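Local coordinates for phosphotriesterase, putative (Deinococcus radiodurans, PDB 4J35), which probably hydrolyses lactones as a two-metal enzyme of the phosphotriesterase family, and in this engineered form is directed toward organophosphate hydrolysis, at residues H21-F26 with V65-N70; T175-G180 with I200-M205; Q182-A187 with H214-R219. The protein carries 7 engineered substitutions. All coordinates share one frame; numbering follows the deposited sequence.

Contact 1 (H21-F26 with V65-N70); sequences HEHVIF and VDATPN. With CO (cobalt (II) ion), chain C.
His23 and Thr68 meet with CG of His23 (chi1 -65°) and OG1 of Thr68 (chi1 -51°) each anti to its carbonyl carbon and beside its backbone N. His23 ND1 donates to Thr68 OG1 at 2.8 Å, almost perfectly straight and in the plane of the imidazole. That bond fixes the rotation of the ring and leaves His23 NE2 to bind the cobalt ion at 2.0 Å. Thr68 OG1 in turn donates a hydrogen bond to Asp66 OD1, which also takes the backbone N of Thr68 in an Asx turn; both donors reach OD1 from the same face of the carboxylate. The other oxygen, Asp66 OD2, accepts from Val24 N at 2.9 Å and from a water held by Ile25 N, so the buried carboxylate grips both segments. The backbones pair as parallel strands 17-26 and 61-66, the two ends of a beta-alpha-beta unit in the TIM barrel, where Glu22 N bonds to Val65 O and Ala67 N returns to Glu22 O at 3.0 Å. The methyl of Ala67 sits over one face of the His21 ring in a CH-pi contact, CB lying 3.5 Å from the ring centroid. His21 NE2 binds the same cobalt at 2.1 Å, and Asp264 is a further ligand of this ion.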
loop_
_atom_site.group_PDB
_atom_site.type_symbol
_atom_site.label_atom_id
_atom_site.label_comp_id
_atom_site.label_asym_id
_atom_site.label_seq_id
_atom_site.Cartn_x
_atom_site.Cartn_y
_atom_site.Cartn_z
ATOM N N HIS A 21 4.080 0.667 -0.877
ATOM C CA HIS A 21 2.978 -0.284 -0.848
ATOM C C HIS A 21 3.525 -1.683 -1.117
ATOM O O HIS A 21 3.707 -2.042 -2.272
ATOM C CB HIS A 21 1.909 -0.012 -1.901
ATOM C CG HIS A 21 0.669 -0.828 -1.732
ATOM N ND1 HIS A 21 -0.597 -0.269 -1.655
ATOM C CD2 HIS A 21 0.474 -2.166 -1.645
ATOM C CE1 HIS A 21 -1.493 -1.225 -1.516
ATOM N NE2 HIS A 21 -0.862 -2.391 -1.571
ATOM N N GLU A 22 3.671 -2.435 -0.038
ATOM C CA GLU A 22 4.175 -3.822 -0.100
ATOM C C GLU A 22 3.510 -4.623 1.010
ATOM O O GLU A 22 2.886 -4.063 1.897
ATOM C CB GLU A 22 5.699 -3.811 0.104
ATOM C CG GLU A 22 6.549 -2.891 -0.781
ATOM C CD GLU A 22 6.577 -3.296 -2.247
ATOM O OE1 GLU A 22 6.394 -4.532 -2.510
ATOM O OE2 GLU A 22 6.801 -2.390 -3.109
ATOM N N HIS A 23 3.693 -5.948 1.001
ATOM C CA HIS A 23 3.094 -6.835 1.988
ATOM C C HIS A 23 4.199 -7.793 2.497
ATOM O O HIS A 23 4.558 -8.718 1.798
ATOM C CB HIS A 23 1.893 -7.587 1.350
ATOM C CG HIS A 23 0.762 -6.660 0.959
ATOM N ND1 HIS A 23 -0.054 -6.086 1.907
ATOM C CD2 HIS A 23 0.352 -6.159 -0.239
ATOM C CE1 HIS A 23 -0.936 -5.300 1.316
ATOM N NE2 HIS A 23 -0.690 -5.279 0.020
ATOM N N VAL A 24 4.739 -7.549 3.701
ATOM C CA VAL A 24 5.763 -8.466 4.268
ATOM C C VAL A 24 5.154 -9.878 4.415
ATOM O O VAL A 24 5.724 -10.860 3.932
ATOM C CB VAL A 24 6.330 -7.946 5.619
ATOM C CG1 VAL A 24 7.367 -8.930 6.200
ATOM C CG2 VAL A 24 6.969 -6.549 5.447
ATOM N N ILE A 25 4.015 -9.987 5.081
ATOM C CA ILE A 25 3.194 -11.194 5.000
ATOM C C ILE A 25 1.772 -10.846 4.562
ATOM O O ILE A 25 1.325 -9.710 4.685
ATOM C CB ILE A 25 3.147 -11.967 6.326
ATOM C CG1 ILE A 25 2.420 -11.149 7.392
ATOM C CG2 ILE A 25 4.541 -12.340 6.769
ATOM C CD1 ILE A 25 2.443 -11.814 8.783
ATOM N N PHE A 26 1.088 -11.811 3.969
ATOM C CA PHE A 26 -0.244 -11.566 3.482
ATOM C C PHE A 26 -1.048 -12.844 3.387
ATOM O O PHE A 26 -0.542 -13.861 2.876
ATOM C CB PHE A 26 -0.163 -10.942 2.091
ATOM C CG PHE A 26 -1.487 -10.414 1.596
ATOM C CD1 PHE A 26 -2.353 -11.235 0.904
ATOM C CD2 PHE A 26 -1.841 -9.091 1.793
ATOM C CE1 PHE A 26 -3.572 -10.746 0.445
ATOM C CE2 PHE A 26 -3.058 -8.601 1.339
ATOM C CZ PHE A 26 -3.920 -9.428 0.668
ATOM N N VAL A 65 6.401 0.703 3.346
ATOM C CA VAL A 65 5.066 0.877 3.904
ATOM C C VAL A 65 4.311 -0.424 3.693
ATOM O O VAL A 65 4.015 -0.821 2.572
ATOM C CB VAL A 65 4.323 2.046 3.246
ATOM C CG1 VAL A 65 2.913 2.178 3.753
ATOM C CG2 VAL A 65 5.102 3.341 3.512
ATOM N N ASP A 66 4.055 -1.114 4.780
ATOM C CA ASP A 66 3.270 -2.329 4.696
ATOM C C ASP A 66 1.795 -1.985 4.676
ATOM O O ASP A 66 1.272 -1.426 5.661
ATOM C CB ASP A 66 3.580 -3.227 5.869
ATOM C CG ASP A 66 2.882 -4.564 5.758
ATOM O OD1 ASP A 66 1.662 -4.654 5.957
ATOM O OD2 ASP A 66 3.551 -5.559 5.463
ATOM N N ALA A 67 1.108 -2.362 3.598
ATOM C CA ALA A 67 -0.279 -1.908 3.356
ATOM C C ALA A 67 -1.320 -2.949 3.757
ATOM O O ALA A 67 -2.487 -2.851 3.418
ATOM C CB ALA A 67 -0.430 -1.572 1.897
ATOM N N THR A 68 -0.899 -3.971 4.481
ATOM C CA THR A 68 -1.781 -5.093 4.781
ATOM C C THR A 68 -2.946 -4.718 5.695
ATOM O O THR A 68 -2.747 -4.276 6.829
ATOM C CB THR A 68 -1.018 -6.200 5.466
ATOM O OG1 THR A 68 0.149 -6.503 4.688
ATOM C CG2 THR A 68 -1.883 -7.440 5.632
ATOM N N PRO A 69 -4.168 -4.920 5.208
ATOM C CA PRO A 69 -5.332 -4.581 6.031
ATOM C C PRO A 69 -5.492 -5.490 7.256
ATOM O O PRO A 69 -4.892 -6.584 7.311
ATOM C CB PRO A 69 -6.513 -4.787 5.070
ATOM C CG PRO A 69 -5.920 -4.774 3.711
ATOM C CD PRO A 69 -4.552 -5.337 3.852
ATOM N N ASN A 70 -6.294 -5.011 8.221
ATOM C CA ASN A 70 -6.532 -5.711 9.470
ATOM C C ASN A 70 -7.023 -7.136 9.249
ATOM O O ASN A 70 -6.718 -7.999 10.064
ATOM C CB ASN A 70 -7.548 -4.987 10.372
ATOM C CG ASN A 70 -7.077 -3.601 10.815
ATOM O OD1 ASN A 70 -6.107 -3.046 10.282
ATOM N ND2 ASN A 70 -7.780 -3.030 11.791
HETATM CO CO CO C . -1.640 -4.387 -1.449
HETATM O O HOH W 1 2.527 -7.865 6.509
#

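Contact 2 (T175-G180 with I200-M205); sequences THTQDG and IMIGHM. Engineered in segment 175-180: Asp179 (natural residue Glu). With CO (cobalt (II) ion), chain B.
Thr175 and Thr177 clasp the strand end at Ile202-Gly203, where two neighbouring strands of the TIM barrel, 173-174 and 200-202, run out into loops that carry metal ligands. Thr175 N donates to Met201 O. From CB of Thr175 the side chain forks: CG2 goes to the strand, 3.8 Å from Met201 O and close to Ile202 CD1, while OG1, placed between the backbone N and the carbonyl carbon (chi1 80°), accepts from Gly203 N at 2.9 Å in a nearly straight bond. The same hydroxyl is hydrogen-bonded to Gln186 of helix 183-192, so it ties loop, strand end and helix together. A valine in its place would probably leave Gly203 N and the Gln186 amide each without this buried partner. Gly203 has to lack a side chain, since a CB there would collide with Thr175 O. Two residues on, Thr177 OG1 donates to Gly203 O at 2.7 Å, tilted 20° from the carbonyl plane, and its CG2 rests on Ile202 CG2. Beyond these bonds, His176 and His204 converge on one cobalt ion, their ring planes at 83°, with Lys143 as a further ligand. The second nitrogen of each ring is also held: His204 ND1 by Asp227, His176 NE2 by Gln178 OE1. A water bridges Thr177 O, Gly180 N and His204 O. His176 ND1 lies at the edge of the His204 ring, 3.2 Å from its NE2, with the metal bound to both nitrogens.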
loop_
_atom_site.group_PDB
_atom_site.type_symbol
_atom_site.label_atom_id
_atom_site.label_comp_id
_atom_site.label_asym_id
_atom_site.label_seq_id
_atom_site.Cartn_x
_atom_site.Cartn_y
_atom_site.Cartn_z
ATOM N N THR A 175 -4.497 3.948 -0.591
ATOM C CA THR A 175 -5.656 3.193 -1.013
ATOM C C THR A 175 -5.370 2.046 -1.977
ATOM O O THR A 175 -4.282 1.916 -2.546
ATOM C CB THR A 175 -6.733 4.061 -1.672
ATOM O OG1 THR A 175 -6.383 4.327 -3.031
ATOM C CG2 THR A 175 -6.892 5.371 -0.923
ATOM N N HIS A 176 -6.398 1.201 -2.093
ATOM C CA HIS A 176 -6.498 0.167 -3.095
ATOM C C HIS A 176 -7.617 0.553 -4.066
ATOM O O HIS A 176 -8.710 0.910 -3.630
ATOM C CB HIS A 176 -6.857 -1.162 -2.387
ATOM C CG HIS A 176 -7.342 -2.266 -3.297
ATOM N ND1 HIS A 176 -6.611 -3.394 -3.570
ATOM C CD2 HIS A 176 -8.543 -2.446 -3.909
ATOM C CE1 HIS A 176 -7.310 -4.201 -4.354
ATOM N NE2 HIS A 176 -8.480 -3.648 -4.576
ATOM N N THR A 177 -7.333 0.507 -5.359
ATOM C CA THR A 177 -8.368 0.590 -6.380
ATOM C C THR A 177 -8.445 -0.757 -7.083
ATOM O O THR A 177 -7.428 -1.424 -7.292
ATOM C CB THR A 177 -8.122 1.721 -7.433
ATOM O OG1 THR A 177 -6.848 1.546 -8.071
ATOM C CG2 THR A 177 -8.153 3.099 -6.775
ATOM N N GLN A 178 -9.653 -1.159 -7.450
ATOM C CA GLN A 178 -9.880 -2.469 -8.047
ATOM C C GLN A 178 -9.963 -2.338 -9.576
ATOM O O GLN A 178 -10.739 -1.543 -10.098
ATOM C CB GLN A 178 -11.162 -3.054 -7.462
ATOM C CG GLN A 178 -11.529 -4.449 -7.915
ATOM C CD GLN A 178 -10.577 -5.508 -7.383
ATOM O OE1 GLN A 178 -9.953 -5.331 -6.334
ATOM N NE2 GLN A 178 -10.459 -6.611 -8.106
ATOM N N ASP A 179 -9.152 -3.118 -10.280
ATOM C CA ASP A 179 -9.132 -3.136 -11.748
ATOM C C ASP A 179 -9.120 -1.735 -12.402
ATOM O O ASP A 179 -9.843 -1.487 -13.359
ATOM C CB ASP A 179 -10.297 -3.992 -12.289
ATOM C CG ASP A 179 -10.315 -4.077 -13.814
ATOM O OD1 ASP A 179 -9.485 -4.814 -14.410
ATOM O OD2 ASP A 179 -11.182 -3.409 -14.424
ATOM N N GLY A 180 -8.276 -0.832 -11.900
ATOM C CA GLY A 180 -8.041 0.437 -12.564
ATOM C C GLY A 180 -9.262 1.345 -12.610
ATOM O O GLY A 180 -9.416 2.107 -13.557
ATOM N N ILE A 200 -2.468 11.931 0.866
ATOM C CA ILE A 200 -3.314 10.881 0.317
ATOM C C ILE A 200 -2.578 10.267 -0.883
ATOM O O ILE A 200 -2.085 10.990 -1.757
ATOM C CB ILE A 200 -4.649 11.459 -0.167
ATOM C CG1 ILE A 200 -5.509 11.846 1.050
ATOM C CG2 ILE A 200 -5.362 10.469 -1.062
ATOM C CD1 ILE A 200 -6.757 12.618 0.694
ATOM N N MET A 201 -2.481 8.942 -0.904
ATOM C CA MET A 201 -1.879 8.255 -2.033
ATOM C C MET A 201 -2.934 7.330 -2.607
ATOM O O MET A 201 -3.346 6.345 -1.958
ATOM C CB MET A 201 -0.639 7.424 -1.605
ATOM C CG MET A 201 0.135 6.955 -2.773
ATOM S SD MET A 201 1.633 6.016 -2.263
ATOM C CE MET A 201 0.843 4.467 -1.865
ATOM N N ILE A 202 -3.382 7.610 -3.822
ATOM C CA ILE A 202 -4.407 6.761 -4.400
ATOM C C ILE A 202 -3.671 5.631 -5.058
ATOM O O ILE A 202 -2.820 5.868 -5.919
ATOM C CB ILE A 202 -5.213 7.445 -5.482
ATOM C CG1 ILE A 202 -5.897 8.706 -4.907
ATOM C CG2 ILE A 202 -6.227 6.482 -6.094
ATOM C CD1 ILE A 202 -6.877 8.415 -3.703
ATOM N N GLY A 203 -3.996 4.421 -4.650
ATOM C CA GLY A 203 -3.219 3.274 -5.089
ATOM C C GLY A 203 -3.681 2.527 -6.316
ATOM O O GLY A 203 -4.776 2.716 -6.826
ATOM N N HIS A 204 -2.800 1.632 -6.766
ATOM C CA HIS A 204 -3.023 0.769 -7.916
ATOM C C HIS A 204 -3.445 1.529 -9.174
ATOM O O HIS A 204 -4.197 1.005 -10.015
ATOM C CB HIS A 204 -4.031 -0.358 -7.567
ATOM C CG HIS A 204 -3.705 -1.133 -6.322
ATOM N ND1 HIS A 204 -2.424 -1.276 -5.829
ATOM C CD2 HIS A 204 -4.505 -1.818 -5.471
ATOM C CE1 HIS A 204 -2.454 -2.029 -4.736
ATOM N NE2 HIS A 204 -3.707 -2.360 -4.491
ATOM N N MET A 205 -2.922 2.739 -9.329
ATOM C CA MET A 205 -3.264 3.578 -10.468
ATOM C C MET A 205 -2.596 3.135 -11.729
ATOM O O MET A 205 -2.957 3.579 -12.805
ATOM C CB MET A 205 -2.980 5.052 -10.156
ATOM C CG MET A 205 -3.931 5.597 -9.135
ATOM S SD MET A 205 -5.591 5.940 -9.850
ATOM C CE MET A 205 -5.129 7.106 -11.119
HETATM CO CO CO B . -4.521 -3.586 -3.132
HETATM O O HOH W 2 -6.240 -1.064 -10.048
#

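Contact 3 (Q182-A187 with H214-R219); sequences QGPQQA and HRETLR
Pro184 and Thr217 form the centre of this helix-helix contact, their alpha carbons only 4.3 Å apart. The hydroxyl oxygen of Thr217 lies against the proline ring, with OG1 3.5 Å from Pro184 CG and nearly as close to CD. The backbone nitrogen of Pro184 carries no hydrogen, so this is van der Waals contact; the hydroxyl is hydrogen-bonded to Tyr213 O, one turn back in its own helix. Its torsion allows this: OG1 stands beside the backbone N of Thr217 (chi1 -52°), and CG2, anti to that N, lies near Gly183 O and 4.0 Å from Ala187 CB. Thr217 thus spans one turn of the facing helix, from Pro184 to Ala187. Gly183 faces it without a side chain, and a CB at that position would come tight against Thr217 OG1. On the solvent side, the extended chain of Glu216 lays its carboxylate beside the proline, OE2 3.8 Å from Pro184 CB, the two side chains crossing at about a right angle. No hydrogen bond joins the two segments.

Farther out, Gly183 N at the start of its helix is hydrogen-bonded to the hydroxyl of Tyr213, a polar tie between the same two helices. The axes of 183-187 and 214-218 run parallel, 2° apart, with a closest approach of 8.4 Å; these are neighbouring outer helices of the TIM barrel. Thr217 also touches Ile202 and Ile224, so the inner side of the pair rests on strands 200-202 and 223-226, while His214 and Arg215 lean on helix 240-251.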
loop_
_atom_site.group_PDB
_atom_site.type_symbol
_atom_site.label_atom_id
_atom_site.label_comp_id
_atom_site.label_asym_id
_atom_site.label_seq_id
_atom_site.Cartn_x
_atom_site.Cartn_y
_atom_site.Cartn_z
ATOM N N GLN A 182 -12.221 3.911 -10.216
ATOM C CA GLN A 182 -12.580 4.670 -9.021
ATOM C C GLN A 182 -11.479 5.558 -8.443
ATOM O O GLN A 182 -11.648 6.106 -7.364
ATOM C CB GLN A 182 -13.128 3.747 -7.918
ATOM C CG GLN A 182 -14.270 2.870 -8.352
ATOM C CD GLN A 182 -15.436 3.656 -8.948
ATOM O OE1 GLN A 182 -15.797 4.736 -8.472
ATOM N NE2 GLN A 182 -16.017 3.117 -10.009
ATOM N N GLY A 183 -10.339 5.697 -9.119
ATOM C CA GLY A 183 -9.337 6.627 -8.621
ATOM C C GLY A 183 -9.848 8.059 -8.435
ATOM O O GLY A 183 -9.733 8.658 -7.373
ATOM N N PRO A 184 -10.430 8.626 -9.481
ATOM C CA PRO A 184 -10.911 10.014 -9.347
ATOM C C PRO A 184 -11.998 10.170 -8.256
ATOM O O PRO A 184 -12.075 11.187 -7.525
ATOM C CB PRO A 184 -11.480 10.308 -10.735
ATOM C CG PRO A 184 -10.728 9.382 -11.650
ATOM C CD PRO A 184 -10.617 8.099 -10.840
ATOM N N GLN A 185 -12.838 9.160 -8.149
ATOM C CA GLN A 185 -13.894 9.158 -7.127
ATOM C C GLN A 185 -13.343 9.064 -5.715
ATOM O O GLN A 185 -13.861 9.681 -4.810
ATOM C CB GLN A 185 -14.858 8.016 -7.352
ATOM C CG GLN A 185 -15.730 8.188 -8.556
ATOM C CD GLN A 185 -15.099 7.617 -9.779
ATOM O OE1 GLN A 185 -13.876 7.565 -9.887
ATOM N NE2 GLN A 185 -15.922 7.155 -10.707
ATOM N N GLN A 186 -12.301 8.270 -5.499
ATOM C CA GLN A 186 -11.715 8.217 -4.176
ATOM C C GLN A 186 -11.140 9.583 -3.777
ATOM O O GLN A 186 -11.263 10.032 -2.624
ATOM C CB GLN A 186 -10.577 7.163 -4.173
ATOM C CG GLN A 186 -11.046 5.714 -4.158
ATOM C CD GLN A 186 -9.874 4.756 -3.942
ATOM O OE1 GLN A 186 -8.724 5.186 -3.947
ATOM N NE2 GLN A 186 -10.161 3.470 -3.767
ATOM N N ALA A 187 -10.437 10.205 -4.723
ATOM C CA ALA A 187 -9.687 11.414 -4.466
ATOM C C ALA A 187 -10.703 12.508 -4.214
ATOM O O ALA A 187 -10.572 13.299 -3.296
ATOM C CB ALA A 187 -8.783 11.774 -5.665
ATOM N N HIS A 214 -5.531 9.171 -14.968
ATOM C CA HIS A 214 -4.559 9.660 -13.993
ATOM C C HIS A 214 -4.628 11.177 -13.813
ATOM O O HIS A 214 -4.546 11.694 -12.707
ATOM C CB HIS A 214 -3.147 9.270 -14.419
ATOM C CG HIS A 214 -2.991 7.807 -14.649
ATOM N ND1 HIS A 214 -3.476 7.183 -15.775
ATOM C CD2 HIS A 214 -2.453 6.830 -13.879
ATOM C CE1 HIS A 214 -3.241 5.886 -15.694
ATOM N NE2 HIS A 214 -2.633 5.647 -14.549
ATOM N N ARG A 215 -4.701 11.899 -14.914
ATOM C CA ARG A 215 -4.702 13.364 -14.830
ATOM C C ARG A 215 -5.924 13.840 -14.050
ATOM O O ARG A 215 -5.863 14.745 -13.217
ATOM C CB ARG A 215 -4.696 13.944 -16.228
ATOM C CG ARG A 215 -3.321 13.840 -16.885
ATOM C CD ARG A 215 -3.244 14.612 -18.159
ATOM N NE ARG A 215 -3.820 13.863 -19.254
ATOM C CZ ARG A 215 -3.138 13.346 -20.262
ATOM N NH1 ARG A 215 -1.816 13.482 -20.352
ATOM N NH2 ARG A 215 -3.802 12.662 -21.187
ATOM N N GLU A 216 -7.036 13.184 -14.287
ATOM C CA GLU A 216 -8.229 13.530 -13.532
ATOM C C GLU A 216 -8.085 13.322 -12.020
ATOM O O GLU A 216 -8.548 14.123 -11.230
ATOM C CB GLU A 216 -9.420 12.736 -14.022
ATOM C CG GLU A 216 -10.682 13.185 -13.370
ATOM C CD GLU A 216 -11.890 12.441 -13.875
ATOM O OE1 GLU A 216 -11.729 11.644 -14.820
ATOM O OE2 GLU A 216 -12.991 12.673 -13.318
ATOM N N THR A 217 -7.458 12.223 -11.607
ATOM C CA THR A 217 -7.212 12.003 -10.205
ATOM C C THR A 217 -6.292 13.059 -9.617
ATOM O O THR A 217 -6.539 13.557 -8.493
ATOM C CB THR A 217 -6.554 10.550 -9.997
ATOM O OG1 THR A 217 -7.366 9.583 -10.655
ATOM C CG2 THR A 217 -6.502 10.202 -8.544
ATOM N N LEU A 218 -5.238 13.409 -10.381
ATOM C CA LEU A 218 -4.150 14.274 -9.910
ATOM C C LEU A 218 -4.684 15.692 -9.688
ATOM O O LEU A 218 -4.169 16.473 -8.905
ATOM C CB LEU A 218 -3.021 14.340 -10.922
ATOM C CG LEU A 218 -2.176 13.035 -10.817
ATOM C CD1 LEU A 218 -1.342 12.876 -12.043
ATOM C CD2 LEU A 218 -1.322 13.137 -9.569
ATOM N N ARG A 219 -5.734 15.972 -10.410
ATOM C CA ARG A 219 -6.463 17.248 -10.282
ATOM C C ARG A 219 -6.885 17.606 -8.832
ATOM O O ARG A 219 -7.079 18.785 -8.502
ATOM C CB ARG A 219 -7.697 17.162 -11.179
ATOM C CG ARG A 219 -8.495 18.408 -11.305
ATOM C CD ARG A 219 -7.965 19.229 -12.467
ATOM N NE ARG A 219 -8.556 18.819 -13.743
ATOM C CZ ARG A 219 -9.514 19.487 -14.385
ATOM N NH1 ARG A 219 -10.001 20.623 -13.890
ATOM N NH2 ARG A 219 -9.983 19.026 -15.539
#

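How the contacts relate
All three contacts lie in one TIM barrel. Contact 1 closes along the chain before the others open, whereas contacts 2 and 3 interleave: helix 183-192 leads into strand 200-202 and then helix 211-218. Contacts 1 and 2 belong to different parts of the barrel wall, their centres 14 Å apart, and meet where His21 and His204 pack, each bound to a different cobalt ion. The two ions share Lys143 as a ligand, so contacts 1 and 2 furnish histidines to a two-metal site, with contact 3 behind it in the helical layer. Contact 3, centred 9 Å from contact 2 and 23 Å from contact 1, joins contact 2 through probable hydrogen bonds of Gln186 with Thr175 and His214 with Met205.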